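PDB 1OYZ: protein YibA from Escherichia coli, which is of unknown function but folds as an all-helical HEAT-repeat protein, with only a tentative assignment of oxidoreductase activity. Local coordinates for residues A[230-235]-A[254-259]; A[211-216]-A[242-247]. One frame throughout, in Å; residues are numbered along the deposited sequence.

Contact 1. Residues A[230-235]-A[254-259]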
loop_
_atom_site.group_PDB
_atom_site.type_symbol
_atom_site.label_atom_id
_atom_site.label_comp_id
_atom_site.label_asym_id
_atom_site.label_seq_id
_atom_site.Cartn_x
_atom_site.Cartn_y
_atom_site.Cartn_z
ATOM N N ASP A 230 2.969 -10.072 26.663
ATOM C CA ASP A 230 3.400 -8.754 27.108
ATOM C C ASP A 230 2.472 -7.621 26.675
ATOM O O ASP A 230 2.240 -6.684 27.431
ATOM C CB ASP A 230 4.794 -8.419 26.592
ATOM C CG ASP A 230 5.854 -9.348 27.126
ATOM O OD1 ASP A 230 6.986 -9.292 26.595
ATOM O OD2 ASP A 230 5.556 -10.118 28.066
ATOM N N GLU A 231 1.977 -7.706 25.444
ATOM C CA GLU A 231 1.114 -6.685 24.887
ATOM C C GLU A 231 -0.225 -6.657 25.583
ATOM O O GLU A 231 -0.787 -5.583 25.815
ATOM C CB GLU A 231 0.918 -6.931 23.395
ATOM C CG GLU A 231 2.162 -6.637 22.623
ATOM C CD GLU A 231 2.554 -5.185 22.717
ATOM O OE1 GLU A 231 3.766 -4.896 22.734
ATOM O OE2 GLU A 231 1.643 -4.326 22.780
ATOM N N LEU A 232 -0.750 -7.831 25.920
ATOM C CA LEU A 232 -2.038 -7.840 26.589
ATOM C C LEU A 232 -1.938 -7.296 28.000
ATOM O O LEU A 232 -2.947 -6.938 28.575
ATOM C CB LEU A 232 -2.638 -9.258 26.604
ATOM C CG LEU A 232 -3.025 -9.851 25.242
ATOM C CD1 LEU A 232 -3.106 -11.379 25.329
ATOM C CD2 LEU A 232 -4.371 -9.255 24.797
ATOM N N LYS A 233 -0.738 -7.191 28.563
ATOM C CA LYS A 233 -0.649 -6.693 29.944
ATOM C C LYS A 233 -0.494 -5.184 30.060
ATOM O O LYS A 233 -0.436 -4.633 31.157
ATOM C CB LYS A 233 0.491 -7.386 30.696
ATOM C CG LYS A 233 0.254 -8.874 30.882
ATOM C CD LYS A 233 1.377 -9.499 31.675
ATOM C CE LYS A 233 1.036 -10.917 32.113
ATOM N NZ LYS A 233 2.026 -11.374 33.142
ATOM N N LYS A 234 -0.441 -4.509 28.927
ATOM C CA LYS A 234 -0.293 -3.072 28.965
ATOM C C LYS A 234 -1.561 -2.371 29.451
ATOM O O LYS A 234 -2.662 -2.930 29.426
ATOM C CB LYS A 234 0.131 -2.579 27.585
ATOM C CG LYS A 234 1.521 -3.108 27.210
ATOM C CD LYS A 234 1.986 -2.601 25.858
ATOM C CE LYS A 234 3.448 -2.919 25.616
ATOM N NZ LYS A 234 3.870 -2.441 24.267
ATOM N N ASN A 235 -1.374 -1.150 29.922
ATOM C CA ASN A 235 -2.453 -0.321 30.420
ATOM C C ASN A 235 -3.352 0.060 29.235
ATOM O O ASN A 235 -4.579 0.074 29.337
ATOM C CB ASN A 235 -1.863 0.921 31.065
ATOM C CG ASN A 235 -2.751 1.481 32.125
ATOM O OD1 ASN A 235 -2.929 0.866 33.181
ATOM N ND2 ASN A 235 -3.330 2.655 31.863
ATOM N N LEU A 254 -6.045 -17.594 28.202
ATOM C CA LEU A 254 -7.332 -17.411 28.850
ATOM C C LEU A 254 -7.248 -16.678 30.170
ATOM O O LEU A 254 -7.994 -15.748 30.405
ATOM C CB LEU A 254 -8.038 -18.757 29.036
ATOM C CG LEU A 254 -8.591 -19.349 27.736
ATOM C CD1 LEU A 254 -9.064 -20.792 27.964
ATOM C CD2 LEU A 254 -9.742 -18.502 27.247
ATOM N N PRO A 255 -6.311 -17.062 31.043
ATOM C CA PRO A 255 -6.215 -16.372 32.333
ATOM C C PRO A 255 -6.133 -14.854 32.229
ATOM O O PRO A 255 -6.921 -14.141 32.854
ATOM C CB PRO A 255 -4.957 -16.985 32.949
ATOM C CG PRO A 255 -4.976 -18.389 32.383
ATOM C CD PRO A 255 -5.247 -18.081 30.929
ATOM N N VAL A 256 -5.192 -14.370 31.418
ATOM C CA VAL A 256 -4.993 -12.947 31.242
ATOM C C VAL A 256 -6.201 -12.286 30.604
ATOM O O VAL A 256 -6.536 -11.161 30.938
ATOM C CB VAL A 256 -3.749 -12.658 30.367
ATOM C CG1 VAL A 256 -2.501 -13.158 31.058
ATOM C CG2 VAL A 256 -3.890 -13.343 29.016
ATOM N N LEU A 257 -6.844 -12.979 29.669
ATOM C CA LEU A 257 -8.019 -12.416 29.011
ATOM C C LEU A 257 -9.094 -12.249 30.072
ATOM O O LEU A 257 -9.720 -11.188 30.193
ATOM C CB LEU A 257 -8.524 -13.331 27.882
ATOM C CG LEU A 257 -7.664 -13.407 26.609
ATOM C CD1 LEU A 257 -8.270 -14.424 25.656
ATOM C CD2 LEU A 257 -7.536 -12.038 25.923
ATOM N N ASP A 258 -9.286 -13.289 30.866
ATOM C CA ASP A 258 -10.288 -13.234 31.913
ATOM C C ASP A 258 -10.052 -11.989 32.786
ATOM O O ASP A 258 -10.966 -11.215 33.052
ATOM C CB ASP A 258 -10.217 -14.509 32.745
ATOM C CG ASP A 258 -11.289 -14.559 33.789
ATOM O OD1 ASP A 258 -10.945 -14.467 34.992
ATOM O OD2 ASP A 258 -12.471 -14.670 33.386
ATOM N N THR A 259 -8.810 -11.813 33.214
ATOM C CA THR A 259 -8.401 -10.671 34.027
ATOM C C THR A 259 -8.761 -9.312 33.387
ATOM O O THR A 259 -9.147 -8.361 34.082
ATOM C CB THR A 259 -6.865 -10.674 34.228
ATOM O OG1 THR A 259 -6.496 -11.767 35.073
ATOM C CG2 THR A 259 -6.402 -9.384 34.850
#
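In the helical solenoid of this HEAT-repeat protein, L232 of helix 225-232 packs on V256 and L257 of helix 254-261, with helix 239-248 between them in the chain. The backbones come nearest at these residues, with L232 CA 7.5 Å from V256 CA, so the join is made by side-chain ends. L232 forks across the gap: its CD1 lies 4.3 Å from V256 CG2, while its CD2 lies 4.4 Å from L257 CD2. The isobutyl group thus spreads over two successive residues of the facing helix. L257 starts off to one side, and only the end of its chain swings nearer. Its CG lies anti to the carbonyl carbon (chi1 -72°) and CD1 anti to CA, and it is the other branch, CD2, that meets L232. The whole contact, K233 included, buries 144 Å² over both sides, and no hydrogen bond crosses. I241, I242 and A245 of helix 239-248 also touch L232, and I274 and L277 of helix 268-277 lie on L257. Within 230-235, E231 OE1 takes K234 NZ at 2.9 Å on its syn side, 28° out of the carboxylate plane, and is also salt-bridged to R209. At the solvent edge the long, extended chain of K233 runs past V256, its CE 4.3 Å from V256 CG1.

Contact 2. Residues A[211-216]-A[242-247]; sequences EAIIGL and IEAAGE
The backbones of helices 206-218 and 239-248 come close where I214 CA lies 5.3 Å from A244 CA. The small A244 side chain is consistent with this close approach. Its methyl group points at the other helix, and A244 is the one residue of 242-247 that touches 211-216, with CB 4.0 Å from I213 CG2 and 4.3 Å from I214 CA. It therefore sits against a side-chain methyl on one residue and against bare backbone on the next. I213 offers its short branch: CG2 is anti to the backbone N and reaches A244, while CG1, beside that N (chi1 -69°), starts the longer arm. The same side chain also touches V227 and L228 of helix 225-232, so I213 belongs to two interfaces at once. I214 behaves differently. Its nearest side-chain atom, CB, stays 4.9 Å from A244 CB, and its chain departs from the staggered positions (chi1 98°) and touches N184 of helix 173-186. Within helix 239-248 the amide of G246 is shared weakly between two acceptors, I242 O and E243 O, whereas in helix 206-218 G215 N is held firmly by E211 O at 2.7 Å. Charges flank the contact: E243 and E247 both form salt bridges with K276. Between the two segments, however, there is no hydrogen bond, and only 79 Å² is buried. What joins 211-216 to 242-247 is thus a small apolar contact, non-directional in its chemistry, and a polar link is supplied beside it by K220, which donates to the carbonyl oxygen of E247.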
loop_
_atom_site.group_PDB
_atom_site.type_symbol
_atom_site.label_atom_id
_atom_site.label_comp_id
_atom_site.label_asym_id
_atom_site.label_seq_id
_atom_site.Cartn_x
_atom_site.Cartn_y
_atom_site.Cartn_z
ATOM N N GLU A 211 1.639 -6.112 12.603
ATOM C CA GLU A 211 1.324 -7.013 11.490
ATOM C C GLU A 211 1.943 -8.419 11.697
ATOM O O GLU A 211 1.351 -9.439 11.306
ATOM C CB GLU A 211 1.807 -6.424 10.146
ATOM C CG GLU A 211 0.980 -5.181 9.611
ATOM C CD GLU A 211 -0.429 -5.516 9.142
ATOM O OE1 GLU A 211 -0.580 -6.648 8.620
ATOM O OE2 GLU A 211 -1.384 -4.654 9.241
ATOM N N ALA A 212 3.140 -8.470 12.289
ATOM C CA ALA A 212 3.812 -9.755 12.551
ATOM C C ALA A 212 2.976 -10.539 13.570
ATOM O O ALA A 212 2.723 -11.739 13.411
ATOM C CB ALA A 212 5.232 -9.509 13.092
ATOM N N ILE A 213 2.535 -9.846 14.607
ATOM C CA ILE A 213 1.701 -10.471 15.622
ATOM C C ILE A 213 0.403 -11.008 15.039
ATOM O O ILE A 213 0.012 -12.156 15.314
ATOM C CB ILE A 213 1.372 -9.477 16.753
ATOM C CG1 ILE A 213 2.657 -9.186 17.541
ATOM C CG2 ILE A 213 0.282 -10.059 17.660
ATOM C CD1 ILE A 213 2.588 -8.023 18.450
ATOM N N ILE A 214 -0.285 -10.212 14.220
ATOM C CA ILE A 214 -1.541 -10.734 13.669
ATOM C C ILE A 214 -1.211 -11.840 12.667
ATOM O O ILE A 214 -1.900 -12.854 12.585
ATOM C CB ILE A 214 -2.440 -9.617 13.011
ATOM C CG1 ILE A 214 -2.247 -9.586 11.527
ATOM C CG2 ILE A 214 -2.130 -8.234 13.574
ATOM C CD1 ILE A 214 -3.354 -10.313 10.833
ATOM N N GLY A 215 -0.137 -11.653 11.909
ATOM C CA GLY A 215 0.237 -12.674 10.948
ATOM C C GLY A 215 0.572 -14.007 11.620
ATOM O O GLY A 215 0.101 -15.074 11.192
ATOM N N LEU A 216 1.374 -13.958 12.675
ATOM C CA LEU A 216 1.742 -15.202 13.345
ATOM C C LEU A 216 0.533 -15.809 14.026
ATOM O O LEU A 216 0.345 -17.014 13.984
ATOM C CB LEU A 216 2.884 -14.974 14.347
ATOM C CG LEU A 216 4.209 -14.747 13.611
ATOM C CD1 LEU A 216 5.291 -14.213 14.528
ATOM C CD2 LEU A 216 4.643 -16.058 12.988
ATOM N N ILE A 242 -5.672 -8.038 21.029
ATOM C CA ILE A 242 -6.696 -8.806 21.706
ATOM C C ILE A 242 -7.309 -9.772 20.714
ATOM O O ILE A 242 -7.519 -10.946 21.009
ATOM C CB ILE A 242 -7.761 -7.868 22.266
ATOM C CG1 ILE A 242 -7.068 -6.843 23.163
ATOM C CG2 ILE A 242 -8.848 -8.682 23.009
ATOM C CD1 ILE A 242 -8.031 -5.845 23.840
ATOM N N GLU A 243 -7.555 -9.283 19.510
ATOM C CA GLU A 243 -8.143 -10.103 18.469
ATOM C C GLU A 243 -7.213 -11.260 18.043
ATOM O O GLU A 243 -7.671 -12.391 17.798
ATOM C CB GLU A 243 -8.458 -9.222 17.268
ATOM C CG GLU A 243 -8.830 -9.994 16.034
ATOM C CD GLU A 243 -10.183 -10.604 16.162
ATOM O OE1 GLU A 243 -10.641 -11.285 15.209
ATOM O OE2 GLU A 243 -10.798 -10.397 17.232
ATOM N N ALA A 244 -5.918 -10.958 17.925
ATOM C CA ALA A 244 -4.914 -11.963 17.559
ATOM C C ALA A 244 -4.886 -13.043 18.653
ATOM O O ALA A 244 -4.743 -14.236 18.371
ATOM C CB ALA A 244 -3.547 -11.318 17.438
ATOM N N ALA A 245 -5.026 -12.600 19.898
ATOM C CA ALA A 245 -5.043 -13.515 21.017
ATOM C C ALA A 245 -6.140 -14.575 20.816
ATOM O O ALA A 245 -5.927 -15.763 21.098
ATOM C CB ALA A 245 -5.237 -12.746 22.333
ATOM N N GLY A 246 -7.300 -14.174 20.290
ATOM C CA GLY A 246 -8.379 -15.134 20.073
ATOM C C GLY A 246 -8.102 -16.022 18.871
ATOM O O GLY A 246 -8.440 -17.212 18.851
ATOM N N GLU A 247 -7.477 -15.438 17.858
ATOM C CA GLU A 247 -7.137 -16.163 16.652
ATOM C C GLU A 247 -6.049 -17.227 16.871
ATOM O O GLU A 247 -6.126 -18.297 16.289
ATOM C CB GLU A 247 -6.692 -15.180 15.563
ATOM C CG GLU A 247 -7.828 -14.404 14.919
ATOM C CD GLU A 247 -8.784 -15.314 14.166
ATOM O OE1 GLU A 247 -8.290 -16.157 13.362
ATOM O OE2 GLU A 247 -10.028 -15.188 14.376
#

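Overall arrangement
Contacts 1 and 2 lie 14 Å apart, centre to centre, in the C-terminal part of the solenoid and on the same side of the chain's centre. Their segments alternate along the chain: 211-216, 230-235, 242-247, 254-259. Each contact joins a helix to the next but one, helix 206-218 to 239-248 and helix 225-232 to 254-261, so the two pairings interlock. L232 connects them directly, its CD2 3.9 Å from I242 CA and its CD1 3.9 Å from A245 CB. The result is two pairings of next-but-one helices, bridged by L232, consistent with the two-layered solenoid of HEAT-repeat proteins.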